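Local coordinates for uncharacterized protein (PDB 4FXT) that is of unknown function, a two-domain all-beta protein of the DUF3823 family whose domains are probably transthyretin-like and E-set-like, at residues L64-N69 with D91-P96; S28-F33 with A70-P75; I132-G137 with E166-L171; E174-A179 with S196-L201. All blocks are in the same frame, centred on the assembly; numbering follows the deposited sequence.

From the N terminus, the first segment to take part is strand 28-33, whose loop closes at 70-75 in contact 2. Before that happens, strand 60-68 has opened contact 1, which closes at 91-96, so the two loops cross. Their centres lie only about 4 Å apart; contact 1 ties the two sheets of the N-terminal domain together, and contact 2 lays the loop 70-75 on strand 28-33. The chain then passes into the second domain. There contact 3 joins strand 127-135 to the loop at 166-171, and contact 4 follows in series, pairing the hairpin strands 176-185 and 192-200. These two centres are about 8 Å apart, and about 30 Å from those of contacts 1 and 2.

Contact 1 of 4, residues L64-N69 with D91-P96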
loop_
_atom_site.group_PDB
_atom_site.type_symbol
_atom_site.label_atom_id
_atom_site.label_comp_id
_atom_site.label_asym_id
_atom_site.label_seq_id
_atom_site.Cartn_x
_atom_site.Cartn_y
_atom_site.Cartn_z
ATOM N N LEU A 64 18.485 0.911 -8.351
ATOM C CA LEU A 64 17.165 1.352 -7.883
ATOM C C LEU A 64 17.264 1.940 -6.496
ATOM O O LEU A 64 17.917 1.359 -5.621
ATOM C CB LEU A 64 16.137 0.186 -7.891
ATOM C CG LEU A 64 14.675 0.497 -7.499
ATOM C CD1 LEU A 64 13.752 -0.385 -8.161
ATOM C CD2 LEU A 64 14.471 0.434 -6.003
ATOM N N VAL A 65 16.559 3.070 -6.277
ATOM C CA VAL A 65 16.515 3.744 -4.980
ATOM C C VAL A 65 15.097 4.032 -4.584
ATOM O O VAL A 65 14.241 4.285 -5.434
ATOM C CB VAL A 65 17.339 5.054 -4.917
ATOM C CG1 VAL A 65 18.831 4.774 -4.885
ATOM C CG2 VAL A 65 16.966 6.031 -6.038
ATOM N N ARG A 66 14.860 4.001 -3.275
ATOM C CA ARG A 66 13.564 4.315 -2.675
ATOM C C ARG A 66 13.531 5.805 -2.439
ATOM O O ARG A 66 14.493 6.375 -1.923
ATOM C CB ARG A 66 13.335 3.507 -1.377
ATOM C CG ARG A 66 13.471 1.992 -1.496
ATOM C CD ARG A 66 13.584 1.391 -0.115
ATOM N NE ARG A 66 14.068 0.005 -0.096
ATOM C CZ ARG A 66 15.357 -0.359 -0.123
ATOM N NH1 ARG A 66 16.313 0.549 -0.316
ATOM N NH2 ARG A 66 15.691 -1.642 -0.063
HETATM N N MSE A 67 12.456 6.452 -2.849
HETATM C CA MSE A 67 12.285 7.904 -2.700
HETATM C C MSE A 67 10.778 8.267 -2.774
HETATM O O MSE A 67 9.895 7.380 -2.707
HETATM C CB MSE A 67 13.110 8.680 -3.767
HETATM C CG MSE A 67 13.086 8.035 -5.160
HETATM SE SE MSE A 67 11.329 7.790 -6.022
HETATM C CE MSE A 67 10.938 9.738 -6.435
ATOM N N GLY A 68 10.529 9.567 -2.922
ATOM C CA GLY A 68 9.198 10.124 -3.044
ATOM C C GLY A 68 8.473 10.191 -1.720
ATOM O O GLY A 68 9.102 10.420 -0.688
ATOM N N ASN A 69 7.136 9.994 -1.738
ATOM C CA ASN A 69 6.302 10.127 -0.555
ATOM C C ASN A 69 5.816 8.781 -0.044
ATOM O O ASN A 69 4.990 8.757 0.884
ATOM C CB ASN A 69 5.117 11.011 -0.880
ATOM C CG ASN A 69 5.507 12.406 -1.275
ATOM O OD1 ASN A 69 6.196 13.147 -0.555
ATOM N ND2 ASN A 69 5.003 12.813 -2.408
ATOM N N ASP A 91 11.661 -8.432 -6.662
ATOM C CA ASP A 91 10.901 -7.773 -5.615
ATOM C C ASP A 91 11.829 -6.804 -4.880
ATOM O O ASP A 91 13.032 -7.063 -4.764
ATOM C CB ASP A 91 10.259 -8.808 -4.674
ATOM C CG ASP A 91 9.167 -9.684 -5.304
ATOM O OD1 ASP A 91 8.642 -9.308 -6.377
ATOM O OD2 ASP A 91 8.798 -10.716 -4.690
ATOM N N ILE A 92 11.282 -5.656 -4.447
ATOM C CA ILE A 92 12.057 -4.616 -3.766
ATOM C C ILE A 92 11.693 -4.607 -2.282
ATOM O O ILE A 92 10.595 -4.186 -1.921
ATOM C CB ILE A 92 11.865 -3.208 -4.409
ATOM C CG1 ILE A 92 12.142 -3.232 -5.933
ATOM C CG2 ILE A 92 12.684 -2.129 -3.695
ATOM C CD1 ILE A 92 13.572 -3.705 -6.375
ATOM N N PRO A 93 12.616 -5.033 -1.393
ATOM C CA PRO A 93 12.298 -4.997 0.035
ATOM C C PRO A 93 12.215 -3.545 0.512
ATOM O O PRO A 93 13.076 -2.693 0.182
ATOM C CB PRO A 93 13.444 -5.785 0.675
ATOM C CG PRO A 93 14.575 -5.634 -0.257
ATOM C CD PRO A 93 13.986 -5.545 -1.628
ATOM N N VAL A 94 11.099 -3.256 1.180
ATOM C CA VAL A 94 10.841 -1.960 1.771
ATOM C C VAL A 94 10.654 -2.191 3.278
ATOM O O VAL A 94 10.485 -3.345 3.712
ATOM C CB VAL A 94 9.659 -1.194 1.117
ATOM C CG1 VAL A 94 9.944 -0.890 -0.345
ATOM C CG2 VAL A 94 8.319 -1.921 1.296
ATOM N N THR A 95 10.736 -1.103 4.077
ATOM C CA THR A 95 10.530 -1.192 5.517
ATOM C C THR A 95 9.477 -0.083 5.857
ATOM O O THR A 95 9.826 1.094 6.013
ATOM C CB THR A 95 11.872 -1.118 6.327
ATOM O OG1 THR A 95 12.435 0.189 6.259
ATOM C CG2 THR A 95 12.903 -2.195 5.903
ATOM N N PRO A 96 8.171 -0.462 5.906
ATOM C CA PRO A 96 7.129 0.520 6.264
ATOM C C PRO A 96 7.294 1.042 7.695
ATOM O O PRO A 96 7.944 0.384 8.521
ATOM C CB PRO A 96 5.816 -0.271 6.126
ATOM C CG PRO A 96 6.171 -1.602 5.625
ATOM C CD PRO A 96 7.609 -1.824 5.793
#
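R66 reaches from strand 60-68 to the backbone carbonyl of P93 and holds it side-on. Both bonds go to one oxygen: R66 NE lies 2.9 Å and R66 NH2 2.8 Å from P93 O, which sits at the edge of the guanidinium and in its plane. NE approaches within the carbonyl plane, whereas NH2 is tilted about 20° from it. With CG anti to its own carbonyl carbon (chi1 -55°) and the chain extended from there to NE, the arginine spends its length on crossing to the other segment. Two bonds from one group fix the rotation of the guanidinium, and its third nitrogen, NH1, makes a salt bridge with D78. The P93 ring flanks the group, its CG 4.1 Å from R66 NH2.

Beside this polar grip the contact is apolar. L64 and I92 point at each other tip to tip, L64 CD1 standing 3.8 Å from I92 CD1 and L64 CD2 3.9 Å from I92 CG2. CG anti to the backbone N (chi1 -177°) sends the L64 isobutyl end toward I92. F30 packs against both residues.

No backbone bond links the segments; R66 CA and V94 CA are 8.2 Å apart. The R66 grip on a backbone carbonyl and the L64-I92 contact bridge strand 60-68 of the antiparallel sheet and strand 88-93 of the mixed one, consistent with the facing sheets of a transthyretin-like beta-sandwich.

Contact 2 of 4, residues S28-F33 with A70-P75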
loop_
_atom_site.group_PDB
_atom_site.type_symbol
_atom_site.label_atom_id
_atom_site.label_comp_id
_atom_site.label_asym_id
_atom_site.label_seq_id
_atom_site.Cartn_x
_atom_site.Cartn_y
_atom_site.Cartn_z
ATOM N N SER A 28 3.176 6.446 -4.848
ATOM C CA SER A 28 4.497 5.926 -4.540
ATOM C C SER A 28 5.231 5.461 -5.777
ATOM O O SER A 28 4.627 4.993 -6.757
ATOM C CB SER A 28 4.357 4.772 -3.559
ATOM O OG SER A 28 3.655 5.262 -2.430
ATOM N N GLU A 29 6.565 5.617 -5.713
ATOM C CA GLU A 29 7.509 5.319 -6.783
ATOM C C GLU A 29 8.837 4.796 -6.287
ATOM O O GLU A 29 9.141 4.843 -5.089
ATOM C CB GLU A 29 7.800 6.609 -7.571
ATOM C CG GLU A 29 6.617 7.267 -8.249
ATOM C CD GLU A 29 6.833 8.672 -8.777
ATOM O OE1 GLU A 29 7.997 9.098 -8.987
ATOM O OE2 GLU A 29 5.801 9.347 -8.994
ATOM N N PHE A 30 9.641 4.340 -7.256
ATOM C CA PHE A 30 11.057 4.005 -7.177
ATOM C C PHE A 30 11.744 4.750 -8.326
ATOM O O PHE A 30 11.084 5.108 -9.304
ATOM C CB PHE A 30 11.368 2.493 -7.189
ATOM C CG PHE A 30 10.738 1.635 -6.126
ATOM C CD1 PHE A 30 10.937 1.912 -4.777
ATOM C CD2 PHE A 30 10.123 0.441 -6.460
ATOM C CE1 PHE A 30 10.371 1.090 -3.785
ATOM C CE2 PHE A 30 9.594 -0.402 -5.473
ATOM C CZ PHE A 30 9.699 -0.063 -4.144
ATOM N N ALA A 31 13.032 5.028 -8.206
ATOM C CA ALA A 31 13.772 5.670 -9.281
ATOM C C ALA A 31 14.849 4.734 -9.750
ATOM O O ALA A 31 15.545 4.105 -8.936
ATOM C CB ALA A 31 14.352 7.004 -8.841
ATOM N N LEU A 32 14.959 4.615 -11.072
ATOM C CA LEU A 32 15.872 3.698 -11.713
ATOM C C LEU A 32 16.984 4.498 -12.440
ATOM O O LEU A 32 16.716 5.433 -13.189
ATOM C CB LEU A 32 15.020 2.840 -12.655
ATOM C CG LEU A 32 15.338 1.364 -12.755
ATOM C CD1 LEU A 32 15.678 0.752 -11.413
ATOM C CD2 LEU A 32 14.191 0.624 -13.391
ATOM N N PHE A 33 18.225 4.188 -12.104
ATOM C CA PHE A 33 19.388 4.860 -12.651
ATOM C C PHE A 33 20.334 3.925 -13.336
ATOM O O PHE A 33 20.392 2.739 -13.007
ATOM C CB PHE A 33 20.171 5.566 -11.537
ATOM C CG PHE A 33 19.495 6.718 -10.854
ATOM C CD1 PHE A 33 18.629 6.502 -9.790
ATOM C CD2 PHE A 33 19.786 8.025 -11.213
ATOM C CE1 PHE A 33 18.016 7.579 -9.132
ATOM C CE2 PHE A 33 19.197 9.101 -10.540
ATOM C CZ PHE A 33 18.311 8.871 -9.505
ATOM N N ALA A 70 6.370 7.672 -0.590
ATOM C CA ALA A 70 6.017 6.298 -0.205
ATOM C C ALA A 70 6.001 6.097 1.349
ATOM O O ALA A 70 6.864 6.652 2.057
ATOM C CB ALA A 70 6.996 5.331 -0.828
ATOM N N PRO A 71 5.038 5.299 1.884
ATOM C CA PRO A 71 4.945 5.127 3.345
ATOM C C PRO A 71 5.959 4.105 3.931
ATOM O O PRO A 71 5.643 3.345 4.871
ATOM C CB PRO A 71 3.524 4.633 3.539
ATOM C CG PRO A 71 3.225 3.861 2.276
ATOM C CD PRO A 71 3.918 4.630 1.187
ATOM N N TRP A 72 7.206 4.170 3.463
ATOM C CA TRP A 72 8.285 3.347 3.971
ATOM C C TRP A 72 9.579 4.137 4.001
ATOM O O TRP A 72 9.636 5.224 3.418
ATOM C CB TRP A 72 8.453 2.073 3.141
ATOM C CG TRP A 72 8.512 2.271 1.654
ATOM C CD1 TRP A 72 9.558 2.761 0.922
ATOM C CD2 TRP A 72 7.536 1.818 0.705
ATOM N NE1 TRP A 72 9.237 2.758 -0.417
ATOM C CE2 TRP A 72 8.015 2.151 -0.580
ATOM C CE3 TRP A 72 6.277 1.191 0.821
ATOM C CZ2 TRP A 72 7.285 1.864 -1.743
ATOM C CZ3 TRP A 72 5.541 0.944 -0.326
ATOM C CH2 TRP A 72 6.053 1.254 -1.593
ATOM N N GLU A 73 10.619 3.599 4.686
ATOM C CA GLU A 73 11.925 4.232 4.736
ATOM C C GLU A 73 12.480 4.388 3.337
ATOM O O GLU A 73 12.407 3.451 2.534
ATOM C CB GLU A 73 12.905 3.454 5.610
ATOM C CG GLU A 73 12.605 3.499 7.091
ATOM C CD GLU A 73 13.687 2.889 7.963
ATOM O OE1 GLU A 73 14.363 1.930 7.519
ATOM O OE2 GLU A 73 13.857 3.387 9.099
ATOM N N ARG A 74 13.015 5.583 3.059
ATOM C CA ARG A 74 13.564 5.962 1.760
ATOM C C ARG A 74 15.040 6.420 1.909
ATOM O O ARG A 74 15.320 7.616 1.756
ATOM C CB ARG A 74 12.684 7.071 1.137
ATOM C CG ARG A 74 11.273 6.605 0.763
ATOM C CD ARG A 74 10.234 7.689 0.976
ATOM N NE ARG A 74 9.986 7.916 2.399
ATOM C CZ ARG A 74 9.195 8.863 2.893
ATOM N NH1 ARG A 74 8.584 9.717 2.085
ATOM N NH2 ARG A 74 9.039 8.986 4.205
ATOM N N PRO A 75 15.997 5.475 2.165
ATOM C CA PRO A 75 17.409 5.884 2.274
ATOM C C PRO A 75 18.021 6.199 0.908
ATOM O O PRO A 75 17.813 5.463 -0.068
ATOM C CB PRO A 75 18.093 4.679 2.916
ATOM C CG PRO A 75 17.206 3.522 2.641
ATOM C CD PRO A 75 15.834 4.013 2.346
#
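F30 and W72 bring strand 28-33 together with the loop after strand 60-68, within what is probably a transthyretin-like beta-sandwich. Their side chains cross at about a right angle, but the rings themselves are inclined by only 34°, with the F30 ring and the six-membered ring of W72 centred 5.9 Å apart. F30 CE1 comes within 3.8 Å of W72 CZ2. W72 has CG between its backbone N and carbonyl carbon (chi1 49°), which folds the indole back over its own loop, so that A70 CB and P71 CD lie against one ring face. A14 of strand 7-16 touches both aromatics.

Van der Waals packing continues at S28, where the backbones run closest, S28 CA being 4.6 Å from A70 CA. S28 CB rests 3.8 Å from A70 CB, and S28 OG lies 3.4 Å from A70 CA and 3.7 Å from P71 CD. That hydroxyl finds its hydrogen bond with a residue adjoining the segments.

No hydrogen bond crosses between the two segments; the polar contacts of R74 hold the loop and tie it to its surroundings. Inside the loop R74 NE gives a weak bond to W72 O, and beyond it R74 NH2 bonds the hydroxyl of Y97. The R74 guanidinium also turns a face to the loop backbone: A70 O sits 3.2 Å above its plane, over the centre.

Contact 3 of 4, residues I132-G137 with E166-L171; sequences IYLGTG and EIPSGL. With EDO (1,2-ethanediol), chain O.
L134 passes I167 with their CA atoms 7.7 Å apart, and T136 passes L171 at 7.1 Å between CA atoms; no hydrogen bond joins the segments, and side chains of L134, T136 and L171 fill the distance, partly against backbone. L134 and L171 carry it in equal measure. With CG of L134 anti to its carbonyl carbon (chi1 -54°), CD1 goes on to the loop backbone, 3.9 Å from E166 O and 4.1 Å from I167 CA, and meets P168 CD at 4.0 Å. The loop then turns, closed by the bond from L171 N to P168 O. L171 CD2 lies 4.2 Å from L134 CB, while L171 CD1 faces T136 CG2, the two side chains crossing at about a right angle.

At the strand's end T136 N gives a nearly straight bond (167°) to O2 of a 1,2-ethanediol, 2.8 Å away, and G137 N binds its O1. The diol probably came from the crystallisation liquor.

I165 of strand 160-166 covers L134 as well, and L177 of strand 176-185 touches both L134 and L171. The loop thereby rests on strand 127-135 close to its sheet neighbours 147-150 and 176-185.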
loop_
_atom_site.group_PDB
_atom_site.type_symbol
_atom_site.label_atom_id
_atom_site.label_comp_id
_atom_site.label_asym_id
_atom_site.label_seq_id
_atom_site.Cartn_x
_atom_site.Cartn_y
_atom_site.Cartn_z
ATOM N N ILE A 132 -10.537 3.282 8.155
ATOM C CA ILE A 132 -11.264 2.259 7.407
ATOM C C ILE A 132 -11.936 2.993 6.262
ATOM O O ILE A 132 -12.579 4.015 6.497
ATOM C CB ILE A 132 -12.253 1.372 8.220
ATOM C CG1 ILE A 132 -11.589 0.653 9.409
ATOM C CG2 ILE A 132 -12.985 0.362 7.327
ATOM C CD1 ILE A 132 -11.774 1.338 10.581
ATOM N N TYR A 133 -11.755 2.507 5.022
ATOM C CA TYR A 133 -12.308 3.162 3.838
ATOM C C TYR A 133 -13.193 2.199 3.053
ATOM O O TYR A 133 -12.889 1.005 2.978
ATOM C CB TYR A 133 -11.158 3.679 2.969
ATOM C CG TYR A 133 -10.211 4.572 3.751
ATOM C CD1 TYR A 133 -10.542 5.895 4.030
ATOM C CD2 TYR A 133 -8.995 4.091 4.228
ATOM C CE1 TYR A 133 -9.710 6.702 4.806
ATOM C CE2 TYR A 133 -8.141 4.896 4.973
ATOM C CZ TYR A 133 -8.507 6.204 5.265
ATOM O OH TYR A 133 -7.716 7.010 6.049
ATOM N N LEU A 134 -14.319 2.713 2.534
ATOM C CA LEU A 134 -15.249 2.002 1.644
ATOM C C LEU A 134 -15.335 2.753 0.343
ATOM O O LEU A 134 -15.506 3.972 0.377
ATOM C CB LEU A 134 -16.664 1.800 2.241
ATOM C CG LEU A 134 -16.822 1.109 3.637
ATOM C CD1 LEU A 134 -18.254 1.112 4.067
ATOM C CD2 LEU A 134 -16.267 -0.311 3.654
ATOM N N GLY A 135 -15.173 2.050 -0.782
ATOM C CA GLY A 135 -15.209 2.638 -2.121
ATOM C C GLY A 135 -16.028 1.852 -3.123
ATOM O O GLY A 135 -16.323 0.672 -2.897
ATOM N N THR A 136 -16.408 2.502 -4.245
ATOM C CA THR A 136 -17.211 1.826 -5.273
ATOM C C THR A 136 -16.285 0.934 -6.139
ATOM O O THR A 136 -16.691 -0.157 -6.562
ATOM C CB THR A 136 -18.019 2.821 -6.148
ATOM O OG1 THR A 136 -17.130 3.681 -6.825
ATOM C CG2 THR A 136 -18.966 3.695 -5.361
ATOM N N GLY A 137 -15.048 1.410 -6.357
ATOM C CA GLY A 137 -14.045 0.754 -7.181
ATOM C C GLY A 137 -12.853 0.162 -6.459
ATOM O O GLY A 137 -12.550 0.540 -5.337
ATOM N N GLU A 166 -20.168 2.211 8.870
ATOM C CA GLU A 166 -21.506 2.183 8.306
ATOM C C GLU A 166 -21.461 2.314 6.753
ATOM O O GLU A 166 -20.751 3.160 6.210
ATOM C CB GLU A 166 -22.343 3.299 8.922
ATOM C CG GLU A 166 -23.809 3.215 8.543
ATOM C CD GLU A 166 -24.727 4.121 9.336
ATOM O OE1 GLU A 166 -24.813 3.954 10.575
ATOM O OE2 GLU A 166 -25.473 4.891 8.695
ATOM N N ILE A 167 -22.247 1.465 6.058
ATOM C CA ILE A 167 -22.350 1.455 4.605
ATOM C C ILE A 167 -23.086 2.739 4.178
ATOM O O ILE A 167 -24.209 2.975 4.649
ATOM C CB ILE A 167 -23.047 0.162 4.094
ATOM C CG1 ILE A 167 -22.361 -1.096 4.613
ATOM C CG2 ILE A 167 -23.120 0.158 2.576
ATOM C CD1 ILE A 167 -23.088 -2.414 4.357
ATOM N N PRO A 168 -22.465 3.598 3.341
ATOM C CA PRO A 168 -23.128 4.853 2.953
ATOM C C PRO A 168 -24.320 4.614 1.998
ATOM O O PRO A 168 -24.427 3.551 1.378
ATOM C CB PRO A 168 -22.006 5.649 2.266
ATOM C CG PRO A 168 -21.073 4.624 1.752
ATOM C CD PRO A 168 -21.118 3.492 2.741
ATOM N N SER A 169 -25.219 5.619 1.904
ATOM C CA SER A 169 -26.438 5.612 1.091
ATOM C C SER A 169 -26.165 5.247 -0.385
ATOM O O SER A 169 -26.916 4.478 -0.994
ATOM C CB SER A 169 -27.120 6.979 1.146
ATOM O OG SER A 169 -26.282 8.018 0.657
ATOM N N GLY A 170 -25.097 5.791 -0.936
ATOM C CA GLY A 170 -24.746 5.545 -2.325
ATOM C C GLY A 170 -24.034 4.234 -2.597
ATOM O O GLY A 170 -23.513 4.047 -3.697
ATOM N N LEU A 171 -24.014 3.319 -1.605
ATOM C CA LEU A 171 -23.352 2.022 -1.735
ATOM C C LEU A 171 -24.238 0.874 -1.268
ATOM O O LEU A 171 -23.947 -0.282 -1.576
ATOM C CB LEU A 171 -22.068 2.051 -0.888
ATOM C CG LEU A 171 -20.740 1.929 -1.611
ATOM C CD1 LEU A 171 -20.599 2.944 -2.645
ATOM C CD2 LEU A 171 -19.609 2.114 -0.670
HETATM C C1 EDO O . -13.379 4.790 -4.610
HETATM O O1 EDO O . -13.443 3.931 -5.760
HETATM C C2 EDO O . -14.531 5.847 -4.528
HETATM O O2 EDO O . -15.803 5.267 -4.253
#

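Contact 4 of 4, residues E174-A179 with S196-L201; sequences ESYLYA and SIKVAL
L177 and V199 form the close-packed side of this pairing. They lie side by side and point the same way, with L177 CD1 3.7 Å from V199 CB; A179 CB adds to the row at 3.9 Å from V199 CG2. L201 crosses L177 at about a right angle, its CD2 reaching L177 CG. F105 touches A179, I197 and V199 on this face, while I112 meets V199 and L201, so the apolar row faces inward.

Between the two faces runs the antiparallel ladder. L177 with V199 and A179 with I197 are hydrogen-bonded pairs; Y176 with A200 and Y178 with K198 are non-hydrogen-bonded ones. V199 N lies 2.7 Å from L177 O. Past the strand end, L201 N still bonds S175 O at 3.1 Å, but from above the carbonyl plane. The strands are those of the hairpin 176-185 and 192-200, with 192-200 at the edge of an antiparallel sheet in a domain probably of the E-set, immunoglobulin-like kind.

The other face, bearing Y176, Y178 and K198, is more open. K198 starts with CG anti to its backbone N (chi1 -170°), bends at chi3, and lies over one face of the Y176 ring: NZ is 4.3 Å from the centroid and only 7° off the normal, a cation-pi contact, and CD makes a CH-pi contact with the same ring. Y178 CE1 stands at the edge of that ring. S196 OG nears Y178 CB at 3.5 Å, although its hydrogen bond goes to I138 O.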
loop_
_atom_site.group_PDB
_atom_site.type_symbol
_atom_site.label_atom_id
_atom_site.label_comp_id
_atom_site.label_asym_id
_atom_site.label_seq_id
_atom_site.Cartn_x
_atom_site.Cartn_y
_atom_site.Cartn_z
ATOM N N GLU A 174 -25.747 -1.566 -3.916
ATOM C CA GLU A 174 -24.770 -2.109 -4.855
ATOM C C GLU A 174 -24.542 -3.579 -4.564
ATOM O O GLU A 174 -24.792 -4.032 -3.441
ATOM C CB GLU A 174 -23.469 -1.323 -4.782
ATOM C CG GLU A 174 -23.649 0.093 -5.304
ATOM C CD GLU A 174 -24.008 0.240 -6.775
ATOM O OE1 GLU A 174 -23.368 -0.433 -7.617
ATOM O OE2 GLU A 174 -24.858 1.104 -7.087
ATOM N N SER A 175 -24.082 -4.326 -5.586
ATOM C CA SER A 175 -23.855 -5.768 -5.521
ATOM C C SER A 175 -22.683 -6.113 -4.586
ATOM O O SER A 175 -22.690 -7.172 -3.939
ATOM C CB SER A 175 -23.589 -6.303 -6.920
ATOM O OG SER A 175 -23.571 -7.721 -6.975
ATOM N N TYR A 176 -21.708 -5.193 -4.481
ATOM C CA TYR A 176 -20.495 -5.303 -3.655
ATOM C C TYR A 176 -19.809 -3.948 -3.517
ATOM O O TYR A 176 -20.133 -3.016 -4.259
ATOM C CB TYR A 176 -19.498 -6.332 -4.273
ATOM C CG TYR A 176 -19.059 -6.017 -5.697
ATOM C CD1 TYR A 176 -17.938 -5.228 -5.950
ATOM C CD2 TYR A 176 -19.746 -6.532 -6.788
ATOM C CE1 TYR A 176 -17.532 -4.938 -7.257
ATOM C CE2 TYR A 176 -19.344 -6.256 -8.096
ATOM C CZ TYR A 176 -18.239 -5.456 -8.326
ATOM O OH TYR A 176 -17.830 -5.187 -9.608
ATOM N N LEU A 177 -18.797 -3.871 -2.639
ATOM C CA LEU A 177 -17.951 -2.693 -2.461
ATOM C C LEU A 177 -16.515 -3.128 -2.161
ATOM O O LEU A 177 -16.243 -4.298 -1.898
ATOM C CB LEU A 177 -18.466 -1.730 -1.367
ATOM C CG LEU A 177 -18.697 -2.275 0.088
ATOM C CD1 LEU A 177 -17.392 -2.676 0.817
ATOM C CD2 LEU A 177 -19.400 -1.253 0.929
ATOM N N TYR A 178 -15.609 -2.167 -2.148
ATOM C CA TYR A 178 -14.221 -2.429 -1.817
ATOM C C TYR A 178 -13.933 -1.767 -0.497
ATOM O O TYR A 178 -14.389 -0.644 -0.250
ATOM C CB TYR A 178 -13.287 -1.959 -2.931
ATOM C CG TYR A 178 -13.490 -2.743 -4.214
ATOM C CD1 TYR A 178 -14.445 -2.348 -5.154
ATOM C CD2 TYR A 178 -12.733 -3.879 -4.488
ATOM C CE1 TYR A 178 -14.625 -3.057 -6.342
ATOM C CE2 TYR A 178 -12.903 -4.595 -5.669
ATOM C CZ TYR A 178 -13.863 -4.191 -6.587
ATOM O OH TYR A 178 -14.070 -4.936 -7.719
ATOM N N ALA A 179 -13.268 -2.512 0.397
ATOM C CA ALA A 179 -12.944 -2.061 1.742
ATOM C C ALA A 179 -11.472 -2.110 1.955
ATOM O O ALA A 179 -10.801 -2.963 1.360
ATOM C CB ALA A 179 -13.656 -2.912 2.766
ATOM N N SER A 196 -6.989 -3.882 -1.050
ATOM C CA SER A 196 -8.368 -3.467 -1.331
ATOM C C SER A 196 -9.169 -4.734 -1.572
ATOM O O SER A 196 -8.864 -5.447 -2.512
ATOM C CB SER A 196 -8.430 -2.499 -2.489
ATOM O OG SER A 196 -9.771 -2.117 -2.744
ATOM N N ILE A 197 -10.069 -5.073 -0.633
ATOM C CA ILE A 197 -10.822 -6.320 -0.600
ATOM C C ILE A 197 -12.284 -6.093 -0.950
ATOM O O ILE A 197 -12.964 -5.262 -0.336
ATOM C CB ILE A 197 -10.689 -6.948 0.824
ATOM C CG1 ILE A 197 -9.193 -7.215 1.140
ATOM C CG2 ILE A 197 -11.554 -8.224 0.956
ATOM C CD1 ILE A 197 -8.931 -7.705 2.487
ATOM N N LYS A 198 -12.765 -6.895 -1.917
ATOM C CA LYS A 198 -14.167 -6.886 -2.323
ATOM C C LYS A 198 -15.029 -7.496 -1.223
ATOM O O LYS A 198 -14.671 -8.541 -0.652
ATOM C CB LYS A 198 -14.377 -7.634 -3.635
ATOM C CG LYS A 198 -15.785 -7.416 -4.167
ATOM C CD LYS A 198 -16.305 -8.463 -5.143
ATOM C CE LYS A 198 -15.669 -8.539 -6.488
ATOM N NZ LYS A 198 -16.492 -9.455 -7.335
ATOM N N VAL A 199 -16.147 -6.828 -0.908
ATOM C CA VAL A 199 -17.090 -7.250 0.127
ATOM C C VAL A 199 -18.465 -7.341 -0.496
ATOM O O VAL A 199 -18.992 -6.316 -0.939
ATOM C CB VAL A 199 -17.082 -6.299 1.350
ATOM C CG1 VAL A 199 -18.022 -6.786 2.446
ATOM C CG2 VAL A 199 -15.685 -6.101 1.896
ATOM N N ALA A 200 -19.050 -8.540 -0.519
ATOM C CA ALA A 200 -20.384 -8.748 -1.063
ATOM C C ALA A 200 -21.428 -8.065 -0.208
ATOM O O ALA A 200 -21.336 -8.113 1.010
ATOM C CB ALA A 200 -20.684 -10.238 -1.152
ATOM N N LEU A 201 -22.410 -7.409 -0.837
ATOM C CA LEU A 201 -23.496 -6.727 -0.114
ATOM C C LEU A 201 -24.815 -7.450 -0.389
ATOM O O LEU A 201 -25.780 -7.319 0.367
ATOM C CB LEU A 201 -23.575 -5.241 -0.510
ATOM C CG LEU A 201 -22.299 -4.412 -0.312
ATOM C CD1 LEU A 201 -22.497 -3.025 -0.804
ATOM C CD2 LEU A 201 -21.846 -4.381 1.131
#